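PDB 4CKM: SAS-6 from Leishmania major, which probably builds the cartwheel hub of basal bodies and centrioles, this chain being the protein's N-terminal domain. Local coordinates for residues T43-S48 and Y136-V141. Sequence-based numbering, arbitrary orientation.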
loop_
_atom_site.group_PDB
_atom_site.type_symbol
_atom_site.label_atom_id
_atom_site.label_comp_id
_atom_site.label_asym_id
_atom_site.label_seq_id
_atom_site.Cartn_x
_atom_site.Cartn_y
_atom_site.Cartn_z
ATOM N N THR A 43 -21.899 13.014 -3.196
ATOM C CA THR A 43 -22.512 12.176 -2.185
ATOM C C THR A 43 -21.861 12.405 -0.849
ATOM O O THR A 43 -21.014 13.301 -0.708
ATOM C CB THR A 43 -22.467 10.680 -2.593
ATOM O OG1 THR A 43 -23.313 9.923 -1.737
ATOM C CG2 THR A 43 -21.065 10.091 -2.529
ATOM N N THR A 44 -22.287 11.625 0.140
ATOM C CA THR A 44 -21.745 11.725 1.485
ATOM C C THR A 44 -21.181 10.391 1.877
ATOM O O THR A 44 -21.703 9.346 1.490
ATOM C CB THR A 44 -22.812 12.206 2.462
ATOM O OG1 THR A 44 -23.185 13.528 2.065
ATOM C CG2 THR A 44 -22.271 12.282 3.899
ATOM N N VAL A 45 -20.052 10.413 2.570
ATOM C CA VAL A 45 -19.394 9.173 2.967
ATOM C C VAL A 45 -18.824 9.364 4.339
ATOM O O VAL A 45 -18.457 10.477 4.706
ATOM C CB VAL A 45 -18.240 8.770 2.024
ATOM C CG1 VAL A 45 -18.779 8.235 0.732
ATOM C CG2 VAL A 45 -17.328 9.958 1.747
ATOM N N MET A 46 -18.746 8.271 5.090
ATOM C CA MET A 46 -18.086 8.296 6.386
ATOM C C MET A 46 -16.574 8.219 6.167
ATOM O O MET A 46 -16.085 7.372 5.413
ATOM C CB MET A 46 -18.544 7.112 7.245
ATOM C CG MET A 46 -20.009 7.159 7.619
ATOM S SD MET A 46 -20.320 8.609 8.618
ATOM C CE MET A 46 -22.109 8.588 8.634
ATOM N N VAL A 47 -15.842 9.069 6.871
ATOM C CA VAL A 47 -14.397 9.104 6.773
ATOM C C VAL A 47 -13.802 9.180 8.159
ATOM O O VAL A 47 -14.231 9.980 8.975
ATOM C CB VAL A 47 -13.944 10.315 5.924
ATOM C CG1 VAL A 47 -12.436 10.286 5.670
ATOM C CG2 VAL A 47 -14.693 10.337 4.588
ATOM N N SER A 48 -12.795 8.355 8.422
ATOM C CA SER A 48 -11.946 8.568 9.598
ATOM C C SER A 48 -10.950 9.687 9.291
ATOM O O SER A 48 -10.083 9.534 8.432
ATOM C CB SER A 48 -11.212 7.285 10.013
ATOM O OG SER A 48 -10.334 7.553 11.098
ATOM N N TYR A 136 -14.804 -1.708 1.936
ATOM C CA TYR A 136 -13.724 -0.762 1.990
ATOM C C TYR A 136 -14.081 0.365 2.907
ATOM O O TYR A 136 -15.239 0.629 3.120
ATOM C CB TYR A 136 -13.422 -0.189 0.589
ATOM C CG TYR A 136 -12.872 -1.184 -0.435
ATOM C CD1 TYR A 136 -12.452 -2.459 -0.068
ATOM C CD2 TYR A 136 -12.744 -0.828 -1.776
ATOM C CE1 TYR A 136 -11.947 -3.348 -1.006
ATOM C CE2 TYR A 136 -12.243 -1.710 -2.717
ATOM C CZ TYR A 136 -11.843 -2.967 -2.325
ATOM O OH TYR A 136 -11.340 -3.850 -3.251
ATOM N N GLU A 137 -13.062 1.051 3.401
ATOM C CA GLU A 137 -13.219 2.212 4.283
ATOM C C GLU A 137 -12.425 3.387 3.749
ATOM O O GLU A 137 -11.522 3.198 2.950
ATOM C CB GLU A 137 -12.634 1.921 5.667
ATOM C CG GLU A 137 -13.383 0.900 6.483
ATOM C CD GLU A 137 -12.675 0.574 7.804
ATOM O OE1 GLU A 137 -11.483 0.925 7.997
ATOM O OE2 GLU A 137 -13.318 -0.059 8.651
ATOM N N LEU A 138 -12.720 4.577 4.256
ATOM C CA LEU A 138 -11.969 5.780 3.916
ATOM C C LEU A 138 -11.319 6.427 5.135
ATOM O O LEU A 138 -11.920 6.524 6.227
ATOM C CB LEU A 138 -12.875 6.819 3.275
ATOM C CG LEU A 138 -13.527 6.402 1.961
ATOM C CD1 LEU A 138 -14.586 7.419 1.555
ATOM C CD2 LEU A 138 -12.465 6.266 0.878
ATOM N N SER A 139 -10.104 6.905 4.913
ATOM C CA SER A 139 -9.332 7.618 5.905
ATOM C C SER A 139 -8.833 8.897 5.255
ATOM O O SER A 139 -8.542 8.900 4.060
ATOM C CB SER A 139 -8.155 6.770 6.338
ATOM O OG SER A 139 -7.377 7.503 7.258
ATOM N N PHE A 140 -8.789 9.986 6.010
ATOM C CA PHE A 140 -8.225 11.237 5.524
ATOM C C PHE A 140 -7.311 11.812 6.581
ATOM O O PHE A 140 -7.766 12.222 7.638
ATOM C CB PHE A 140 -9.302 12.235 5.158
ATOM C CG PHE A 140 -8.797 13.426 4.391
ATOM C CD1 PHE A 140 -8.225 13.272 3.129
ATOM C CD2 PHE A 140 -8.907 14.691 4.909
ATOM C CE1 PHE A 140 -7.780 14.360 2.402
ATOM C CE2 PHE A 140 -8.441 15.790 4.193
ATOM C CZ PHE A 140 -7.880 15.622 2.939
ATOM N N VAL A 141 -6.010 11.803 6.300
ATOM C CA VAL A 141 -5.007 12.254 7.251
ATOM C C VAL A 141 -4.425 13.583 6.826
ATOM O O VAL A 141 -3.827 13.690 5.768
ATOM C CB VAL A 141 -3.856 11.260 7.316
ATOM C CG1 VAL A 141 -2.845 11.711 8.358
ATOM C CG2 VAL A 141 -4.383 9.847 7.611
HETATM O O HOH W 1 -15.214 4.929 5.796
HETATM O O HOH W 2 -7.850 8.106 10.115
#
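L138 packs against V45 and V47 at the buried apolar centre: its CD1 methyl lies 3.7 Å from V45 CG2, the two side chains crossing at about a right angle, while its CB faces V47 CG2. V47 straddles two residues of the opposite strand. With CG1 anti to the backbone N (chi1 -173°), that branch reaches F140 CB at 3.7 Å and leaves CG2 for L138.

Outward from these side chains, the backbones form one parallel bridge within the two segments, S48 with S139. S48 N donates to L138 O (3.0 Å, 160° at the hydrogen), and F140 N donates to S48 O (2.8 Å). The N-to-C directions of the segment axes differ by 53°, consistent with the gap one step back, where a water takes the place of a direct bond, donating to M46 O at 2.6 Å and accepting from L138 N. At the polar edge a second water joins S48 OG and S139 OG, on the face away from V47 and L138.

Strand 57-70 flanks 43-48 and strand 152-160 flanks 136-141, and the contact joins the first and last strands in the sheet order of the SAS-6 N-terminal (head) domain; I129 and A130 of helix 117-130 cover L138 and V45, and F93 meets the F140 ring edge-to-face.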